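Local atomic coordinates of GDP-6-deoxy-D-mannose reductase (Pseudomonas aeruginosa, PDB entry 6X3B), a protein that probably reduces GDP-4-dehydro-6-deoxy-D-mannose to GDP-rhamnose with NADPH, a step in the biosynthesis of lipopolysaccharide O-antigen. Residues Ala243-Val247 with Arg293-Ala297; His37-Leu42 with Leu229-Leu233. One frame throughout, in Å; residues are numbered along the deposited sequence.

Contact 1: residues Ala243-Val247 with Arg293-Ala297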
loop_
_atom_site.group_PDB
_atom_site.type_symbol
_atom_site.label_atom_id
_atom_site.label_comp_id
_atom_site.label_asym_id
_atom_site.label_seq_id
_atom_site.Cartn_x
_atom_site.Cartn_y
_atom_site.Cartn_z
ATOM N N ALA A 243 -10.181 7.165 -9.005
ATOM C CA ALA A 243 -9.869 8.304 -8.151
ATOM C C ALA A 243 -10.071 7.977 -6.670
ATOM O O ALA A 243 -10.899 7.136 -6.305
ATOM C CB ALA A 243 -10.707 9.526 -8.535
ATOM N N VAL A 244 -9.292 8.668 -5.830
ATOM C CA VAL A 244 -9.361 8.606 -4.373
ATOM C C VAL A 244 -10.002 9.890 -3.858
ATOM O O VAL A 244 -9.597 10.991 -4.251
ATOM C CB VAL A 244 -7.956 8.433 -3.771
ATOM C CG1 VAL A 244 -7.999 8.500 -2.251
ATOM C CG2 VAL A 244 -7.317 7.141 -4.263
ATOM N N TYR A 245 -10.981 9.757 -2.958
ATOM C CA TYR A 245 -11.689 10.910 -2.407
ATOM C C TYR A 245 -11.652 10.895 -0.888
ATOM O O TYR A 245 -12.038 9.889 -0.280
ATOM C CB TYR A 245 -13.156 10.919 -2.854
ATOM C CG TYR A 245 -13.319 10.990 -4.338
ATOM C CD1 TYR A 245 -13.333 9.840 -5.112
ATOM C CD2 TYR A 245 -13.452 12.218 -4.970
ATOM C CE1 TYR A 245 -13.477 9.908 -6.487
ATOM C CE2 TYR A 245 -13.591 12.305 -6.331
ATOM C CZ TYR A 245 -13.611 11.158 -7.081
ATOM O OH TYR A 245 -13.770 11.289 -8.428
ATOM N N ASN A 246 -11.213 12.005 -0.281
ATOM C CA ASN A 246 -11.476 12.228 1.139
ATOM C C ASN A 246 -12.974 12.401 1.364
ATOM O O ASN A 246 -13.653 13.069 0.586
ATOM C CB ASN A 246 -10.783 13.486 1.646
ATOM C CG ASN A 246 -9.272 13.356 1.699
ATOM O OD1 ASN A 246 -8.715 12.246 1.711
ATOM N ND2 ASN A 246 -8.603 14.497 1.752
ATOM N N VAL A 247 -13.476 11.827 2.450
ATOM C CA VAL A 247 -14.847 12.071 2.898
ATOM C C VAL A 247 -14.729 12.688 4.288
ATOM O O VAL A 247 -14.423 11.995 5.266
ATOM C CB VAL A 247 -15.700 10.796 2.900
ATOM C CG1 VAL A 247 -17.122 11.099 3.451
ATOM C CG2 VAL A 247 -15.790 10.182 1.466
ATOM N N ARG A 293 -12.338 17.687 -3.560
ATOM C CA ARG A 293 -12.383 16.765 -4.686
ATOM C C ARG A 293 -13.740 16.071 -4.766
ATOM O O ARG A 293 -14.354 15.989 -5.834
ATOM C CB ARG A 293 -11.245 15.757 -4.582
ATOM C CG ARG A 293 -11.138 14.840 -5.776
ATOM C CD ARG A 293 -9.998 13.834 -5.587
ATOM N NE ARG A 293 -8.678 14.390 -5.891
ATOM C CZ ARG A 293 -7.598 13.642 -6.124
ATOM N NH1 ARG A 293 -7.686 12.309 -6.078
ATOM N NH2 ARG A 293 -6.433 14.217 -6.412
ATOM N N LEU A 294 -14.226 15.587 -3.627
ATOM C CA LEU A 294 -15.509 14.903 -3.564
ATOM C C LEU A 294 -16.657 15.847 -3.903
ATOM O O LEU A 294 -17.598 15.466 -4.619
ATOM C CB LEU A 294 -15.674 14.330 -2.162
ATOM C CG LEU A 294 -17.068 13.912 -1.698
ATOM C CD1 LEU A 294 -17.420 12.693 -2.468
ATOM C CD2 LEU A 294 -17.019 13.614 -0.184
ATOM N N HIS A 295 -16.615 17.080 -3.386
ATOM C CA HIS A 295 -17.693 18.010 -3.705
ATOM C C HIS A 295 -17.687 18.366 -5.191
ATOM O O HIS A 295 -18.746 18.391 -5.834
ATOM C CB HIS A 295 -17.599 19.275 -2.859
ATOM C CG HIS A 295 -18.522 20.356 -3.328
ATOM N ND1 HIS A 295 -19.882 20.322 -3.103
ATOM C CD2 HIS A 295 -18.290 21.462 -4.077
ATOM C CE1 HIS A 295 -20.444 21.377 -3.669
ATOM N NE2 HIS A 295 -19.500 22.083 -4.266
ATOM N N ASP A 296 -16.502 18.597 -5.767
ATOM C CA ASP A 296 -16.440 18.955 -7.184
ATOM C C ASP A 296 -16.916 17.811 -8.064
ATOM O O ASP A 296 -17.554 18.039 -9.098
ATOM C CB ASP A 296 -15.016 19.374 -7.577
ATOM C CG ASP A 296 -14.593 20.679 -6.928
ATOM O OD1 ASP A 296 -15.482 21.441 -6.483
ATOM O OD2 ASP A 296 -13.380 20.950 -6.860
ATOM N N ALA A 297 -16.650 16.570 -7.658
ATOM C CA ALA A 297 -17.004 15.446 -8.519
ATOM C C ALA A 297 -18.458 15.016 -8.359
ATOM O O ALA A 297 -19.045 14.479 -9.306
ATOM C CB ALA A 297 -16.074 14.261 -8.243
HETATM O O HOH W 1 -6.890 9.843 -7.281
HETATM O O HOH W 2 -12.647 15.007 -1.251
#
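Arg293 NH1 donates to the backbone carbonyl Val244 O at 3.0 Å, meeting a lone pair in the carbonyl plane although the N-H...O angle is only 140°. The oxygen is tilted modestly out of the guanidinium plane. Water 1 spans the same corner, accepting from Val244 N and, weakly, from Arg293 NH1, while NH2 forms a salt bridge with Glu142. The arginine thus ties a strand peptide to a carboxylate beyond it.

Its aliphatic part works separately. With CG anti to the backbone N the chain runs out across the tyrosine, and Arg293 CG lies equally near Tyr245 CD2 and CE2, 3.6 Å from each; the bend at chi3 then carries the guanidinium to the strand, its plane 83° from that of the ring. Towards the phenol end, Ala297 CB packs obliquely, 3.7 Å from Tyr245 CE2 and 3.8 Å from Tyr245 OH. The phenol oxygen accepts a hydrogen bond from Glu240 N, which fixes the far end of the ring. Leu294 CD2 rests 3.5 Å from Asn246 O and reaches Val247 CG2 at 4.0 Å, while water 2 links Asn246 O to Leu294 N.

Strand 244-247 pairs in parallel with strand 172-182, and the axis of segment 293-297 makes 108° with that of strand 244-247. Helix 225-238 closes the apolar side, where Leu235 meets both Tyr245 and Leu294.

Contact 2: residues His37-Leu42 with Leu229-Leu233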
loop_
_atom_site.group_PDB
_atom_site.type_symbol
_atom_site.label_atom_id
_atom_site.label_comp_id
_atom_site.label_asym_id
_atom_site.label_seq_id
_atom_site.Cartn_x
_atom_site.Cartn_y
_atom_site.Cartn_z
ATOM N N HIS A 37 -26.324 1.393 9.539
ATOM C CA HIS A 37 -26.853 2.735 9.195
ATOM C C HIS A 37 -27.147 2.802 7.692
ATOM O O HIS A 37 -28.127 3.455 7.320
ATOM C CB HIS A 37 -25.874 3.824 9.643
ATOM C CG HIS A 37 -25.983 4.156 11.092
ATOM N ND1 HIS A 37 -27.061 4.834 11.612
ATOM C CD2 HIS A 37 -25.159 3.902 12.130
ATOM C CE1 HIS A 37 -26.897 4.988 12.906
ATOM N NE2 HIS A 37 -25.741 4.425 13.248
ATOM N N LEU A 38 -26.331 2.140 6.866
ATOM C CA LEU A 38 -26.569 2.192 5.423
ATOM C C LEU A 38 -27.818 1.405 5.042
ATOM O O LEU A 38 -28.605 1.851 4.205
ATOM C CB LEU A 38 -25.360 1.658 4.652
ATOM C CG LEU A 38 -25.417 1.656 3.114
ATOM C CD1 LEU A 38 -25.887 3.022 2.573
ATOM C CD2 LEU A 38 -24.055 1.270 2.510
ATOM N N GLN A 39 -28.009 0.224 5.640
ATOM C CA GLN A 39 -29.227 -0.532 5.374
ATOM C C GLN A 39 -30.469 0.270 5.756
ATOM O O GLN A 39 -31.462 0.279 5.021
ATOM C CB GLN A 39 -29.187 -1.867 6.119
ATOM C CG GLN A 39 -30.423 -2.712 5.867
ATOM C CD GLN A 39 -30.284 -4.121 6.384
ATOM O OE1 GLN A 39 -29.206 -4.533 6.810
ATOM N NE2 GLN A 39 -31.379 -4.877 6.342
ATOM N N ALA A 40 -30.430 0.964 6.892
ATOM C CA ALA A 40 -31.571 1.786 7.292
ATOM C C ALA A 40 -31.762 2.954 6.331
ATOM O O ALA A 40 -32.888 3.249 5.917
ATOM C CB ALA A 40 -31.378 2.290 8.724
ATOM N N TYR A 41 -30.664 3.612 5.957
ATOM C CA TYR A 41 -30.708 4.704 4.992
ATOM C C TYR A 41 -31.385 4.264 3.708
ATOM O O TYR A 41 -32.315 4.922 3.228
ATOM C CB TYR A 41 -29.279 5.194 4.717
ATOM C CG TYR A 41 -29.145 6.482 3.905
ATOM C CD1 TYR A 41 -29.584 6.560 2.585
ATOM C CD2 TYR A 41 -28.520 7.603 4.452
ATOM C CE1 TYR A 41 -29.442 7.738 1.838
ATOM C CE2 TYR A 41 -28.367 8.781 3.718
ATOM C CZ TYR A 41 -28.829 8.842 2.415
ATOM O OH TYR A 41 -28.669 10.013 1.705
ATOM N N LEU A 42 -30.936 3.140 3.138
ATOM C CA LEU A 42 -31.488 2.668 1.876
ATOM C C LEU A 42 -32.945 2.249 2.001
ATOM O O LEU A 42 -33.662 2.239 0.996
ATOM C CB LEU A 42 -30.655 1.504 1.335
ATOM C CG LEU A 42 -29.268 1.950 0.837
ATOM C CD1 LEU A 42 -28.404 0.765 0.475
ATOM C CD2 LEU A 42 -29.451 2.876 -0.337
ATOM N N LEU A 229 -22.429 8.186 4.740
ATOM C CA LEU A 229 -23.174 7.326 3.826
ATOM C C LEU A 229 -23.570 8.060 2.558
ATOM O O LEU A 229 -23.545 7.488 1.461
ATOM C CB LEU A 229 -24.434 6.803 4.505
ATOM C CG LEU A 229 -24.124 5.864 5.645
ATOM C CD1 LEU A 229 -25.436 5.444 6.272
ATOM C CD2 LEU A 229 -23.351 4.696 5.068
ATOM N N SER A 230 -24.032 9.293 2.698
ATOM C CA SER A 230 -24.521 10.002 1.525
ATOM C C SER A 230 -23.375 10.289 0.565
ATOM O O SER A 230 -23.550 10.253 -0.659
ATOM C CB SER A 230 -25.220 11.288 1.960
ATOM O OG SER A 230 -25.381 12.173 0.868
ATOM N N ALA A 231 -22.185 10.527 1.113
ATOM C CA ALA A 231 -21.003 10.685 0.276
ATOM C C ALA A 231 -20.702 9.416 -0.501
ATOM O O ALA A 231 -20.332 9.490 -1.670
ATOM C CB ALA A 231 -19.802 11.091 1.143
ATOM N N TYR A 232 -20.840 8.227 0.131
ATOM C CA TYR A 232 -20.538 6.982 -0.587
ATOM C C TYR A 232 -21.505 6.762 -1.741
ATOM O O TYR A 232 -21.106 6.331 -2.835
ATOM C CB TYR A 232 -20.595 5.760 0.347
ATOM C CG TYR A 232 -19.578 5.742 1.469
ATOM C CD1 TYR A 232 -18.509 6.641 1.496
ATOM C CD2 TYR A 232 -19.706 4.828 2.510
ATOM C CE1 TYR A 232 -17.590 6.635 2.553
ATOM C CE2 TYR A 232 -18.801 4.792 3.565
ATOM C CZ TYR A 232 -17.740 5.694 3.587
ATOM O OH TYR A 232 -16.825 5.683 4.623
ATOM N N LEU A 233 -22.791 7.023 -1.509
ATOM C CA LEU A 233 -23.777 6.827 -2.577
ATOM C C LEU A 233 -23.576 7.828 -3.714
ATOM O O LEU A 233 -23.782 7.492 -4.893
ATOM C CB LEU A 233 -25.189 6.938 -2.000
ATOM C CG LEU A 233 -25.566 5.834 -0.992
ATOM C CD1 LEU A 233 -26.976 6.079 -0.445
ATOM C CD2 LEU A 233 -25.461 4.430 -1.619
#
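Two helices of the NAD(P)-binding Rossmann-type domain meet here, helix 33-44, which follows strand 23-28, the first strand of the chain, in the main sheet, and helix 225-238. Their local axes are 11.1 Å apart and cross at -69°, a separation bridged by long side chains. Leu229 enters between successive turns of the other helix: its CD1 lies 3.5 Å from Leu38 N and its CD2 packs on Leu38 CB at 3.7 Å. A chi1 of -170° swings the ring of Tyr41 away from its own backbone nitrogen and across to the other helix, where Tyr41 and the leucines 229 and 233 lie alongside one another, running in opposite senses. Leu233 CD1 comes obliquely to Tyr41 CE1 at 3.7 Å, and the same methyl meets Leu42 CD2 at 4.0 Å. At the far end of the ring, Tyr41 OH sits 3.7 Å from Ser230 CB, a van der Waals approach. Beyond the two segments, Leu42 and Leu233 continue onto strand 49-51, through Leu51 and Trp49 respectively, and His37 directs NE2 to the carbonyl of Pro184. The chemistry is largely apolar, with no hydrogen bond between the two segments, and cohesion probably rests mainly on van der Waals fit and burial of the leucines.

Overall arrangement
Contact 2 joins two helices and contact 1 a strand to a helix, yet both depend on one continuous piece of chain, since helix 225-238 leads into strand 244-247. Their centres lie about 17 Å apart. Along the sequence they come in series: contact 2, whose segments are 187 residues apart at their closest ends, closes before contact 1 opens. They touch directly, Ala231 CB meeting Val247 CG1 at 3.5 Å. Leu229, Ser230 and Leu233 face helix 33-44, while Ala231 faces Val247 and Leu294. The example illustrates how a single helix can tie an early element of a nucleotide-binding domain to late ones, with the side chains of His37 and Val247 about 8 and 9 Å from NADPH, second-shell distances.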